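Local atomic coordinates of 2-Cys Peroxiredoxin (PDB entry 2I81), a protein that probably reduces hydrogen peroxide and organic hydroperoxides through a reactive cysteine thiol, as a 2-Cys peroxiredoxin of the malaria parasite Plasmodium vivax. Residues H83-E88 / R173-I178. Sequence-based numbering, arbitrary orientation.
Sequences HERNVE and RIIDAI
Arg85 reaches from the loop after helix 79-84 to Asp176 on helix 168-184 and closes a salt bridge, Arg85 NH1 to Asp176 OD1 2.9 Å. The bond is fairly straight (160° at the hydrogen) and uses the syn lone pair of OD1, which lies in the guanidinium plane; the carboxylate itself is turned 41° from that plane. Bends at chi2 and chi3 (the latter -96°) kink the arginine chain, which lets NE bond to the carbonyl O of Ala81 in the preceding helix while NH1 faces the aspartate. NE and NH1 thus have different partners, which limits rotation of the guanidinium, and the Arg85 carbonyl O accepts a further bond from Gln179, further along the partner helix.

Alongside the salt bridge, Ile175 crosses the aliphatic part of Arg85 at about a right angle. Ile175 CG2, anti to the backbone N, sits 3.9 Å from Arg85 CD and equally 3.9 Å from Val87 CG1, the valine and isoleucine meeting tip to tip. Phe82 of helix 79-84 also touches Ile175, and Leu56 and Leu147, on strands 54-59 and 140-148, carry the apolar layer to the central sheet. Asn86, with positive phi, is the C' residue of a Schellman motif that ends helix 79-84 and turns the chain into strand 87-93. This helix-to-strand turn, packed against helix 168-184 beside the sheet, belongs to the thioredoxin-like fold of peroxiredoxins.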
ATOM      1  N   HIS A  83      47.666   6.234 -21.667  1.00 34.09           N
ATOM      2  CA  HIS A  83      48.654   5.967 -20.616  1.00 34.88           C
ATOM      3  C   HIS A  83      49.309   7.254 -20.132  1.00 35.18           C
ATOM      4  O   HIS A  83      49.543   7.425 -18.932  1.00 35.14           O
ATOM      5  CB  HIS A  83      49.732   4.986 -21.087  1.00 34.26           C
ATOM      6  CG  HIS A  83      49.247   3.580 -21.255  1.00 38.34           C
ATOM      7  ND1 HIS A  83      48.232   3.042 -20.491  1.00 42.47           N
ATOM      8  CD2 HIS A  83      49.656   2.593 -22.085  1.00 42.01           C
ATOM      9  CE1 HIS A  83      48.028   1.789 -20.855  1.00 42.93           C
ATOM     10  NE2 HIS A  83      48.879   1.492 -21.819  1.00 44.28           N
ATOM     11  N   GLU A  84      49.601   8.149 -21.075  1.00 35.88           N
ATOM     12  CA  GLU A  84      50.149   9.470 -20.772  1.00 38.66           C
ATOM     13  C   GLU A  84      49.254  10.254 -19.822  1.00 38.57           C
ATOM     14  O   GLU A  84      49.743  10.971 -18.945  1.00 38.32           O
ATOM     15  CB  GLU A  84      50.330  10.283 -22.053  1.00 39.54           C
ATOM     16  CG  GLU A  84      51.577   9.948 -22.844  1.00 48.27           C
ATOM     17  CD  GLU A  84      52.077  11.135 -23.647  1.00 56.82           C
ATOM     18  OE1 GLU A  84      53.217  11.578 -23.394  1.00 61.10           O
ATOM     19  OE2 GLU A  84      51.332  11.631 -24.522  1.00 57.11           O
ATOM     20  N   ARG A  85      47.945  10.110 -20.007  1.00 37.90           N
ATOM     21  CA  ARG A  85      46.963  10.873 -19.247  1.00 36.20           C
ATOM     22  C   ARG A  85      46.516  10.147 -17.979  1.00 34.37           C
ATOM     23  O   ARG A  85      45.573  10.577 -17.309  1.00 35.23           O
ATOM     24  CB  ARG A  85      45.771  11.228 -20.144  1.00 35.25           C
ATOM     25  CG  ARG A  85      45.973  12.511 -20.948  1.00 39.12           C
ATOM     26  CD  ARG A  85      45.249  12.472 -22.289  1.00 38.56           C
ATOM     27  NE  ARG A  85      46.128  12.045 -23.378  1.00 45.90           N
ATOM     28  CZ  ARG A  85      46.634  12.852 -24.309  1.00 43.27           C
ATOM     29  NH1 ARG A  85      46.351  14.150 -24.306  1.00 41.66           N
ATOM     30  NH2 ARG A  85      47.424  12.357 -25.253  1.00 48.74           N
ATOM     31  N   ASN A  86      47.219   9.063 -17.647  1.00 31.26           N
ATOM     32  CA  ASN A  86      46.906   8.217 -16.493  1.00 29.14           C
ATOM     33  C   ASN A  86      45.450   7.736 -16.482  1.00 28.96           C
ATOM     34  O   ASN A  86      44.791   7.746 -15.440  1.00 28.86           O
ATOM     35  CB  ASN A  86      47.272   8.925 -15.173  1.00 27.76           C
ATOM     36  CG  ASN A  86      47.267   7.981 -13.975  1.00 30.09           C
ATOM     37  OD1 ASN A  86      46.751   8.319 -12.909  1.00 35.31           O
ATOM     38  ND2 ASN A  86      47.841   6.794 -14.148  1.00 31.97           N
ATOM     39  N   VAL A  87      44.943   7.331 -17.644  1.00 28.11           N
ATOM     40  CA  VAL A  87      43.585   6.789 -17.703  1.00 29.13           C
ATOM     41  C   VAL A  87      43.572   5.306 -18.075  1.00 27.26           C
ATOM     42  O   VAL A  87      44.302   4.866 -18.969  1.00 26.90           O
ATOM     43  CB  VAL A  87      42.605   7.628 -18.601  1.00 29.08           C
ATOM     44  CG1 VAL A  87      42.886   9.124 -18.489  1.00 28.42           C
ATOM     45  CG2 VAL A  87      42.655   7.192 -20.051  1.00 29.51           C
ATOM     46  N   GLU A  88      42.755   4.543 -17.356  1.00 27.58           N
ATOM     47  CA  GLU A  88      42.546   3.135 -17.655  1.00 27.29           C
ATOM     48  C   GLU A  88      41.391   2.997 -18.641  1.00 27.73           C
ATOM     49  O   GLU A  88      40.294   3.516 -18.416  1.00 27.28           O
ATOM     50  CB  GLU A  88      42.272   2.335 -16.376  1.00 26.80           C
ATOM     51  CG  GLU A  88      42.038   0.836 -16.595  1.00 29.82           C
ATOM     52  CD  GLU A  88      43.314   0.047 -16.870  1.00 33.94           C
ATOM     53  OE1 GLU A  88      44.412   0.501 -16.484  1.00 34.37           O
ATOM     54  OE2 GLU A  88      43.213  -1.044 -17.473  1.00 36.35           O
ATOM     55  N   ARG A 173      40.402  15.093 -25.889  1.00 28.08           N
ATOM     56  CA  ARG A 173      40.235  16.526 -25.636  1.00 28.37           C
ATOM     57  C   ARG A 173      39.463  16.754 -24.336  1.00 29.17           C
ATOM     58  O   ARG A 173      39.805  17.641 -23.550  1.00 28.44           O
ATOM     59  CB  ARG A 173      39.514  17.204 -26.806  1.00 28.62           C
ATOM     60  CG  ARG A 173      39.487  18.728 -26.722  1.00 28.54           C
ATOM     61  CD  ARG A 173      38.462  19.346 -27.670  1.00 30.85           C
ATOM     62  NE  ARG A 173      37.082  19.107 -27.245  1.00 38.06           N
ATOM     63  CZ  ARG A 173      36.409  19.860 -26.375  1.00 38.56           C
ATOM     64  NH1 ARG A 173      36.977  20.921 -25.812  1.00 37.94           N
ATOM     65  NH2 ARG A 173      35.157  19.546 -26.066  1.00 38.89           N
ATOM     66  N   ILE A 174      38.422  15.945 -24.128  1.00 28.33           N
ATOM     67  CA  ILE A 174      37.618  15.972 -22.902  1.00 28.99           C
ATOM     68  C   ILE A 174      38.483  15.662 -21.678  1.00 27.90           C
ATOM     69  O   ILE A 174      38.426  16.378 -20.675  1.00 28.29           O
ATOM     70  CB  ILE A 174      36.409  14.986 -22.989  1.00 29.34           C
ATOM     71  CG1 ILE A 174      35.386  15.445 -24.044  1.00 30.95           C
ATOM     72  CG2 ILE A 174      35.742  14.791 -21.628  1.00 26.82           C
ATOM     73  CD1 ILE A 174      34.738  16.812 -23.792  1.00 30.47           C
ATOM     74  N   ILE A 175      39.284  14.598 -21.779  1.00 26.95           N
ATOM     75  CA  ILE A 175      40.229  14.207 -20.728  1.00 25.42           C
ATOM     76  C   ILE A 175      41.210  15.344 -20.440  1.00 25.88           C
ATOM     77  O   ILE A 175      41.470  15.667 -19.279  1.00 27.45           O
ATOM     78  CB  ILE A 175      41.011  12.910 -21.098  1.00 25.08           C
ATOM     79  CG1 ILE A 175      40.060  11.712 -21.198  1.00 23.66           C
ATOM     80  CG2 ILE A 175      42.101  12.613 -20.065  1.00 19.80           C
ATOM     81  CD1 ILE A 175      40.619  10.533 -21.984  1.00 19.87           C
ATOM     82  N   ASP A 176      41.734  15.953 -21.504  1.00 27.38           N
ATOM     83  CA  ASP A 176      42.647  17.089 -21.388  1.00 28.82           C
ATOM     84  C   ASP A 176      42.004  18.285 -20.687  1.00 28.97           C
ATOM     85  O   ASP A 176      42.645  18.938 -19.863  1.00 32.52           O
ATOM     86  CB  ASP A 176      43.176  17.505 -22.765  1.00 29.38           C
ATOM     87  CG  ASP A 176      44.246  16.562 -23.295  1.00 31.02           C
ATOM     88  OD1 ASP A 176      44.847  15.811 -22.497  1.00 32.60           O
ATOM     89  OD2 ASP A 176      44.493  16.579 -24.519  1.00 27.71           O
ATOM     90  N   ALA A 177      40.742  18.561 -21.017  1.00 27.65           N
ATOM     91  CA  ALA A 177      40.004  19.682 -20.431  1.00 25.91           C
ATOM     92  C   ALA A 177      39.726  19.485 -18.942  1.00 25.98           C
ATOM     93  O   ALA A 177      39.852  20.425 -18.151  1.00 25.43           O
ATOM     94  CB  ALA A 177      38.705  19.924 -21.193  1.00 25.10           C
ATOM     95  N   ILE A 178      39.349  18.262 -18.572  1.00 25.86           N
ATOM     96  CA  ILE A 178      39.068  17.903 -17.179  1.00 27.69           C
ATOM     97  C   ILE A 178      40.333  17.972 -16.326  1.00 29.47           C
ATOM     98  O   ILE A 178      40.313  18.511 -15.215  1.00 29.62           O
ATOM     99  CB  ILE A 178      38.410  16.500 -17.073  1.00 28.21           C
ATOM    100  CG1 ILE A 178      37.004  16.537 -17.677  1.00 26.44           C
ATOM    101  CG2 ILE A 178      38.333  16.030 -15.613  1.00 25.16           C
ATOM    102  CD1 ILE A 178      36.457  15.197 -18.074  1.00 26.33           C
TER